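Local coordinates for cytochrome C-type biogenesis protein ccmF (Thermus thermophilus, PDB 6ZMQ) that binds heme and serves as the membrane-bound heme lyase of cytochrome c maturation, probably acting in the attachment of heme to apocytochrome c, at residues 75-80 and 102-106; 422-426 and 478-482; 442-446 and 470-475. One frame throughout, in Å; residues are numbered along the deposited sequence.

Contact 1 of 3, residues 75-80 and 102-106; sequences LEWALL and TLVTP
Leu79 meets Pro106 and Thr105 with its two methyls, and this forked fit is the tight half of the contact. CD1 of Leu79 lies 3.7 Å from CG of Pro106 and is equally near CD of the proline, while CD2 of Leu79 comes to 3.7 Å from CG2 of Thr105. The threonine offers a methyl because OG1 sits anti to its carbonyl carbon (chi1 -52°), which turns CG2 into the place anti to the backbone N. One turn back, Leu75 extends the same apolar strip, with its CG 4.4 Å from CB of Pro106. Backbone spacing agrees: the CA atoms of Leu75 and Pro106 are 6.2 Å apart, as are those of Leu79 and Thr102, so the two segments are equally close at both points. Leu75, Leu79, Thr102, Thr105 and Pro106 are all buried.

The other flank is looser and lies at the surface. Leu80 reaches Leu103 only through CD1 to CD2, at 4.4 Å, and both residues are exposed. Between the two halves stands Glu76, whose chain bends at chi2 (-120°). Its CG is 3.7 Å from CG of Pro106, the two side chains crossing at about a right angle, and OE2 of Glu76 lies near CD2 of Leu103. No hydrogen bond spans the segments: OE1 of Glu76 comes to 2.9 Å from O of Leu103, but both atoms are acceptors. Thr102 OG1 turns instead to the carbonyls of Pro98 and Leu99.

The contact thus packs the last turn of helix 61-81 against helix 99-104 and the residues that follow it, joining two predicted transmembrane segments away from the annotated sites. Helix 87-92 covers its buried side, touching Leu75, Leu79 and Thr105, and helix 20-47 packs against Trp77 and Ala78 on another face of helix 61-81.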
loop_
_atom_site.group_PDB
_atom_site.type_symbol
_atom_site.label_atom_id
_atom_site.label_comp_id
_atom_site.label_asym_id
_atom_site.label_seq_id
_atom_site.Cartn_x
_atom_site.Cartn_y
_atom_site.Cartn_z
ATOM N N LEU A 75 -15.328 10.508 18.363
ATOM C CA LEU A 75 -15.944 9.403 17.625
ATOM C C LEU A 75 -15.760 8.063 18.340
ATOM O O LEU A 75 -16.683 7.238 18.367
ATOM C CB LEU A 75 -15.390 9.339 16.203
ATOM C CG LEU A 75 -16.291 8.705 15.130
ATOM C CD1 LEU A 75 -17.770 9.118 15.293
ATOM C CD2 LEU A 75 -15.783 9.076 13.751
ATOM N N GLU A 76 -14.584 7.843 18.945
ATOM C CA GLU A 76 -14.345 6.621 19.722
ATOM C C GLU A 76 -15.184 6.588 20.998
ATOM O O GLU A 76 -15.661 5.522 21.409
ATOM C CB GLU A 76 -12.866 6.479 20.087
ATOM C CG GLU A 76 -11.952 6.173 18.922
ATOM C CD GLU A 76 -11.210 4.861 19.094
ATOM O OE1 GLU A 76 -11.093 4.117 18.097
ATOM O OE2 GLU A 76 -10.760 4.567 20.218
ATOM N N TRP A 77 -15.282 7.737 21.676
ATOM C CA TRP A 77 -16.193 7.977 22.791
ATOM C C TRP A 77 -17.625 7.589 22.444
ATOM O O TRP A 77 -18.265 6.843 23.186
ATOM C CB TRP A 77 -16.078 9.466 23.163
ATOM C CG TRP A 77 -16.760 10.020 24.408
ATOM C CD1 TRP A 77 -17.966 9.656 24.952
ATOM C CD2 TRP A 77 -16.264 11.085 25.229
ATOM N NE1 TRP A 77 -18.242 10.423 26.058
ATOM C CE2 TRP A 77 -17.211 11.305 26.253
ATOM C CE3 TRP A 77 -15.105 11.865 25.201
ATOM C CZ2 TRP A 77 -17.032 12.272 27.238
ATOM C CZ3 TRP A 77 -14.928 12.824 26.179
ATOM C CH2 TRP A 77 -15.887 13.021 27.184
ATOM N N ALA A 78 -18.133 8.091 21.314
ATOM C CA ALA A 78 -19.509 7.814 20.898
ATOM C C ALA A 78 -19.699 6.348 20.530
ATOM O O ALA A 78 -20.751 5.757 20.805
ATOM C CB ALA A 78 -19.886 8.710 19.719
ATOM N N LEU A 79 -18.687 5.746 19.905
ATOM C CA LEU A 79 -18.762 4.332 19.555
ATOM C C LEU A 79 -18.662 3.428 20.779
ATOM O O LEU A 79 -19.149 2.293 20.748
ATOM C CB LEU A 79 -17.674 4.016 18.538
ATOM C CG LEU A 79 -18.302 4.225 17.171
ATOM C CD1 LEU A 79 -17.293 4.483 16.117
ATOM C CD2 LEU A 79 -19.027 2.964 16.860
ATOM N N LEU A 80 -18.051 3.906 21.861
ATOM C CA LEU A 80 -17.966 3.111 23.077
ATOM C C LEU A 80 -19.189 3.271 23.972
ATOM O O LEU A 80 -19.640 2.285 24.567
ATOM C CB LEU A 80 -16.698 3.482 23.852
ATOM C CG LEU A 80 -15.505 2.528 23.783
ATOM C CD1 LEU A 80 -15.024 2.350 22.358
ATOM C CD2 LEU A 80 -14.389 3.084 24.646
ATOM N N THR A 102 -15.278 -2.177 17.622
ATOM C CA THR A 102 -15.711 -0.842 18.028
ATOM C C THR A 102 -14.572 0.170 18.011
ATOM O O THR A 102 -14.837 1.373 17.925
ATOM C CB THR A 102 -16.336 -0.854 19.426
ATOM O OG1 THR A 102 -15.509 -1.604 20.322
ATOM C CG2 THR A 102 -17.729 -1.442 19.396
ATOM N N LEU A 103 -13.318 -0.280 18.100
ATOM C CA LEU A 103 -12.200 0.646 18.004
ATOM C C LEU A 103 -11.714 0.835 16.572
ATOM O O LEU A 103 -10.950 1.773 16.316
ATOM C CB LEU A 103 -11.026 0.208 18.898
ATOM C CG LEU A 103 -11.280 0.062 20.410
ATOM C CD1 LEU A 103 -10.621 -1.194 20.989
ATOM C CD2 LEU A 103 -10.887 1.320 21.195
ATOM N N VAL A 104 -12.126 -0.023 15.639
ATOM C CA VAL A 104 -11.782 0.126 14.231
ATOM C C VAL A 104 -12.993 0.501 13.383
ATOM O O VAL A 104 -12.872 0.647 12.160
ATOM C CB VAL A 104 -11.088 -1.132 13.687
ATOM C CG1 VAL A 104 -9.924 -1.535 14.590
ATOM C CG2 VAL A 104 -12.076 -2.278 13.511
ATOM N N THR A 105 -14.151 0.691 14.006
ATOM C CA THR A 105 -15.274 1.436 13.428
ATOM C C THR A 105 -15.016 2.945 13.213
ATOM O O THR A 105 -15.532 3.469 12.214
ATOM C CB THR A 105 -16.523 1.206 14.295
ATOM O OG1 THR A 105 -16.709 -0.199 14.459
ATOM C CG2 THR A 105 -17.794 1.684 13.611
ATOM N N PRO A 106 -14.225 3.695 14.016
ATOM C CA PRO A 106 -13.955 5.106 13.646
ATOM C C PRO A 106 -13.175 5.355 12.351
ATOM O O PRO A 106 -12.852 6.513 12.092
ATOM C CB PRO A 106 -13.148 5.635 14.842
ATOM C CG PRO A 106 -13.645 4.904 15.929
ATOM C CD PRO A 106 -13.783 3.519 15.423
#

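Contact 2 of 3, residues 422-426 and 478-482; sequences VGPLL and LLARE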
loop_
_atom_site.group_PDB
_atom_site.type_symbol
_atom_site.label_atom_id
_atom_site.label_comp_id
_atom_site.label_asym_id
_atom_site.label_seq_id
_atom_site.Cartn_x
_atom_site.Cartn_y
_atom_site.Cartn_z
ATOM N N VAL A 422 21.602 -6.121 -12.283
ATOM C CA VAL A 422 22.787 -5.616 -12.989
ATOM C C VAL A 422 23.247 -4.245 -12.455
ATOM O O VAL A 422 24.428 -3.893 -12.578
ATOM C CB VAL A 422 22.542 -5.610 -14.520
ATOM C CG1 VAL A 422 21.660 -4.458 -14.967
ATOM C CG2 VAL A 422 23.871 -5.637 -15.305
ATOM N N GLY A 423 22.357 -3.470 -11.820
ATOM C CA GLY A 423 22.608 -2.078 -11.498
ATOM C C GLY A 423 23.634 -1.774 -10.422
ATOM O O GLY A 423 24.597 -1.042 -10.663
ATOM N N PRO A 424 23.439 -2.303 -9.198
ATOM C CA PRO A 424 24.427 -2.085 -8.125
ATOM C C PRO A 424 25.809 -2.713 -8.329
ATOM O O PRO A 424 26.732 -2.413 -7.564
ATOM C CB PRO A 424 23.729 -2.701 -6.900
ATOM C CG PRO A 424 22.508 -3.439 -7.480
ATOM C CD PRO A 424 22.125 -2.571 -8.603
ATOM N N LEU A 425 25.985 -3.557 -9.348
ATOM C CA LEU A 425 27.287 -4.103 -9.708
ATOM C C LEU A 425 28.014 -3.242 -10.725
ATOM O O LEU A 425 29.069 -3.647 -11.228
ATOM C CB LEU A 425 27.136 -5.521 -10.260
ATOM C CG LEU A 425 27.032 -6.682 -9.275
ATOM C CD1 LEU A 425 27.183 -7.997 -10.021
ATOM C CD2 LEU A 425 28.129 -6.566 -8.226
ATOM N N LEU A 426 27.481 -2.060 -11.027
ATOM C CA LEU A 426 28.075 -1.058 -11.881
ATOM C C LEU A 426 28.652 0.074 -11.038
ATOM O O LEU A 426 28.090 0.432 -9.996
ATOM C CB LEU A 426 27.040 -0.480 -12.857
ATOM C CG LEU A 426 26.461 -1.414 -13.924
ATOM C CD1 LEU A 426 25.369 -0.718 -14.713
ATOM C CD2 LEU A 426 27.556 -1.888 -14.862
ATOM N N LEU A 478 27.183 -11.708 -5.551
ATOM C CA LEU A 478 28.328 -10.961 -6.083
ATOM C C LEU A 478 28.485 -9.615 -5.389
ATOM O O LEU A 478 29.611 -9.182 -5.099
ATOM C CB LEU A 478 28.186 -10.759 -7.592
ATOM C CG LEU A 478 28.433 -11.982 -8.473
ATOM C CD1 LEU A 478 28.418 -11.600 -9.948
ATOM C CD2 LEU A 478 29.710 -12.697 -8.085
ATOM N N LEU A 479 27.355 -8.982 -5.058
ATOM C CA LEU A 479 27.356 -7.748 -4.283
ATOM C C LEU A 479 27.886 -7.974 -2.872
ATOM O O LEU A 479 28.724 -7.200 -2.394
ATOM C CB LEU A 479 25.935 -7.197 -4.256
ATOM C CG LEU A 479 25.636 -6.294 -5.445
ATOM C CD1 LEU A 479 24.162 -6.114 -5.553
ATOM C CD2 LEU A 479 26.330 -4.947 -5.274
ATOM N N ALA A 480 27.453 -9.061 -2.219
ATOM C CA ALA A 480 27.919 -9.358 -0.865
ATOM C C ALA A 480 29.397 -9.737 -0.840
ATOM O O ALA A 480 30.120 -9.345 0.082
ATOM C CB ALA A 480 27.072 -10.470 -0.246
ATOM N N ARG A 481 29.859 -10.497 -1.842
ATOM C CA ARG A 481 31.262 -10.903 -1.912
ATOM C C ARG A 481 32.168 -9.705 -2.170
ATOM O O ARG A 481 33.205 -9.542 -1.513
ATOM C CB ARG A 481 31.480 -11.979 -2.985
ATOM C CG ARG A 481 32.897 -12.565 -2.898
ATOM C CD ARG A 481 33.673 -12.719 -4.211
ATOM N NE ARG A 481 32.972 -13.450 -5.259
ATOM C CZ ARG A 481 33.373 -13.481 -6.523
ATOM N NH1 ARG A 481 34.465 -12.822 -6.884
ATOM N NH2 ARG A 481 32.700 -14.181 -7.423
ATOM N N GLU A 482 31.788 -8.843 -3.125
ATOM C CA GLU A 482 32.582 -7.646 -3.369
ATOM C C GLU A 482 32.398 -6.584 -2.285
ATOM O O GLU A 482 33.163 -5.614 -2.254
ATOM C CB GLU A 482 32.286 -7.078 -4.760
ATOM C CG GLU A 482 31.051 -6.212 -4.878
ATOM C CD GLU A 482 31.176 -5.208 -6.004
ATOM O OE1 GLU A 482 31.846 -5.530 -7.010
ATOM O OE2 GLU A 482 30.604 -4.102 -5.885
#
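Pro424 and Leu425, the two central residues of a type I beta turn running from Gly423 to Leu426, form a double bump that rests on helix 460-484. The turn is closed by Leu426 N bonding to Gly423 O at 3.1 Å, and it follows the end of helix 402-422.

Leu425 is the larger bump. Its side chain settles into the hollow outlined by Leu478, Leu479 and Glu482, residues that lie on one side of a single helical turn. CG of Leu425 stands anti to the carbonyl carbon and beside the backbone N (chi1 -83°), which brings both methyls to the helix. They divide the work: CD1 of Leu425 approaches CD1 of Leu478 at 3.8 Å, the side chains crossing at about a right angle, whereas CD2 of Leu425 lies 3.7 Å from CG of Leu479. Beyond the turn, Leu442 of helix 439-454 touches both Leu425 and Leu478.

In the second fit the forked end of Leu479 straddles the proline. CD1 of Leu479 is 3.7 Å from CG of Pro424, CD2 lies near the proline's carbonyl oxygen, and both methyls are near its CB, the side chains crossing at about a right angle. Pro424 also touches the bound heme, and its side chain is about 5 Å from that of the axial ligand His510, so the turn forms part of the heme surroundings. Arg362 takes the carbonyl of Pro424 in a hydrogen bond. At the outer rim of the hollow, CD of Glu482 stands 4.0 Å from CD2 of Leu425.

Contact 3 of 3, residues 442-446 and 470-475; sequences LLLAL and LYNAAA
The two helices come nearest at Leu446 and Tyr471, whose CA atoms are 4.7 Å apart. The helical segments run nearly antiparallel, with 149° between their N-to-C directions, and their axes close to 7.9 Å. Beside this point two small residues face each other: CB of Ala445 meets CB of Ala474 at 3.8 Å.

Larger side chains pack on the flank. Tyr471 has CG anti to its backbone N (chi1 153°), which lays the ring beside helix 439-454. There CB of Leu442 meets the ring edge in its plane, 3.6 Å from CD1 of Tyr471. Leu446 lies alongside the tyrosine, pointing the same way, with its CG 3.9 Å from CB of Tyr471. The far end of the ring is held by the hydroxyl's hydrogen bond to the carbonyl of Leu418 in helix 402-422.

The branch of Leu442 reaches further across. Its CD2 comes near the carbonyl oxygen of Tyr471 and the backbone N of Ala475, and lies 3.8 Å from CB of both Ala474 and Ala475. An alanine here removes CG and both methyls, which would probably open a gap beside Ala474 and Ala475 and take away packing along CE1 of Tyr471.

Helices 439-454 and 460-484 follow each other with only a short connection between them, and the arrangement is that of an antiparallel, predicted transmembrane helical hairpin with alanines beside its point of nearest approach, here in the C-terminal CcmF region.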
loop_
_atom_site.group_PDB
_atom_site.type_symbol
_atom_site.label_atom_id
_atom_site.label_comp_id
_atom_site.label_asym_id
_atom_site.label_seq_id
_atom_site.Cartn_x
_atom_site.Cartn_y
_atom_site.Cartn_z
ATOM N N LEU A 442 26.682 -13.770 -14.217
ATOM C CA LEU A 442 25.261 -13.478 -14.075
ATOM C C LEU A 442 24.453 -14.075 -15.213
ATOM O O LEU A 442 23.502 -14.834 -14.965
ATOM C CB LEU A 442 25.058 -11.966 -14.035
ATOM C CG LEU A 442 25.466 -11.312 -12.730
ATOM C CD1 LEU A 442 25.434 -9.798 -12.841
ATOM C CD2 LEU A 442 24.542 -11.821 -11.664
ATOM N N LEU A 443 24.912 -13.842 -16.457
ATOM C CA LEU A 443 24.272 -14.417 -17.636
ATOM C C LEU A 443 24.364 -15.929 -17.590
ATOM O O LEU A 443 23.385 -16.610 -17.918
ATOM C CB LEU A 443 24.910 -13.874 -18.922
ATOM C CG LEU A 443 24.158 -13.649 -20.245
ATOM C CD1 LEU A 443 25.025 -12.811 -21.185
ATOM C CD2 LEU A 443 23.741 -14.953 -20.928
ATOM N N LEU A 444 25.494 -16.444 -17.066
ATOM C CA LEU A 444 25.697 -17.879 -16.897
ATOM C C LEU A 444 24.647 -18.459 -15.975
ATOM O O LEU A 444 23.955 -19.420 -16.349
ATOM C CB LEU A 444 27.100 -18.162 -16.361
ATOM C CG LEU A 444 27.408 -19.632 -16.070
ATOM C CD1 LEU A 444 28.634 -20.088 -16.842
ATOM C CD2 LEU A 444 27.614 -19.865 -14.571
ATOM N N ALA A 445 24.432 -17.782 -14.829
ATOM C CA ALA A 445 23.386 -18.178 -13.893
ATOM C C ALA A 445 22.023 -18.072 -14.548
ATOM O O ALA A 445 21.233 -19.032 -14.488
ATOM C CB ALA A 445 23.447 -17.310 -12.640
ATOM N N LEU A 446 21.827 -16.981 -15.315
ATOM C CA LEU A 446 20.606 -16.742 -16.075
ATOM C C LEU A 446 20.390 -17.872 -17.064
ATOM O O LEU A 446 19.353 -18.559 -16.996
ATOM C CB LEU A 446 20.711 -15.398 -16.811
ATOM C CG LEU A 446 19.533 -14.437 -17.052
ATOM C CD1 LEU A 446 20.014 -13.165 -17.785
ATOM C CD2 LEU A 446 18.356 -15.054 -17.778
ATOM N N LEU A 470 17.575 -17.022 -10.458
ATOM C CA LEU A 470 18.923 -17.551 -10.238
ATOM C C LEU A 470 19.985 -16.505 -10.549
ATOM O O LEU A 470 20.966 -16.364 -9.807
ATOM C CB LEU A 470 19.137 -18.815 -11.071
ATOM C CG LEU A 470 18.750 -20.095 -10.328
ATOM C CD1 LEU A 470 18.338 -21.206 -11.267
ATOM C CD2 LEU A 470 19.910 -20.550 -9.442
ATOM N N TYR A 471 19.770 -15.739 -11.622
ATOM C CA TYR A 471 20.576 -14.563 -11.939
ATOM C C TYR A 471 20.535 -13.530 -10.811
ATOM O O TYR A 471 21.556 -12.907 -10.487
ATOM C CB TYR A 471 20.041 -13.970 -13.247
ATOM C CG TYR A 471 20.257 -12.489 -13.422
ATOM C CD1 TYR A 471 21.507 -11.998 -13.762
ATOM C CD2 TYR A 471 19.218 -11.578 -13.229
ATOM C CE1 TYR A 471 21.724 -10.649 -13.915
ATOM C CE2 TYR A 471 19.432 -10.229 -13.358
ATOM C CZ TYR A 471 20.685 -9.769 -13.714
ATOM O OH TYR A 471 20.902 -8.423 -13.871
ATOM N N ASN A 472 19.361 -13.351 -10.190
ATOM C CA ASN A 472 19.203 -12.350 -9.139
ATOM C C ASN A 472 19.916 -12.764 -7.856
ATOM O O ASN A 472 20.577 -11.933 -7.222
ATOM C CB ASN A 472 17.720 -12.105 -8.866
ATOM C CG ASN A 472 17.161 -10.919 -9.640
ATOM O OD1 ASN A 472 17.824 -9.902 -9.792
ATOM N ND2 ASN A 472 15.922 -11.041 -10.107
ATOM N N ALA A 473 19.785 -14.034 -7.456
ATOM C CA ALA A 473 20.517 -14.535 -6.292
ATOM C C ALA A 473 22.023 -14.534 -6.533
ATOM O O ALA A 473 22.807 -14.300 -5.594
ATOM C CB ALA A 473 20.041 -15.942 -5.931
ATOM N N ALA A 474 22.435 -14.756 -7.791
ATOM C CA ALA A 474 23.834 -14.600 -8.180
ATOM C C ALA A 474 24.317 -13.164 -7.983
ATOM O O ALA A 474 25.427 -12.939 -7.490
ATOM C CB ALA A 474 24.020 -15.033 -9.633
ATOM N N ALA A 475 23.489 -12.179 -8.359
ATOM C CA ALA A 475 23.857 -10.774 -8.171
ATOM C C ALA A 475 23.903 -10.367 -6.704
ATOM O O ALA A 475 24.740 -9.535 -6.325
ATOM C CB ALA A 475 22.885 -9.871 -8.920
#

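Contacts 2 and 3 share helix 460-484, and contact 3 is nested inside the loop that contact 2 closes; their centres are 11 Å apart. They touch through Leu442 of contact 3, which packs on residues of both segments of contact 2. Contact 1 is separate, about 51 Å from contact 2 centre to centre and across the middle of the chain. Contacts 1 and 2 are mostly buried, contact 3 partly so. None has a hydrogen bond between its segments, yet the means differ: proline and leucine near a helix end in contact 1, with the carboxylate of Glu76 toward the surface side, a turn beside the heme in contact 2, leucine, tyrosine and alanine helix packing in contact 3.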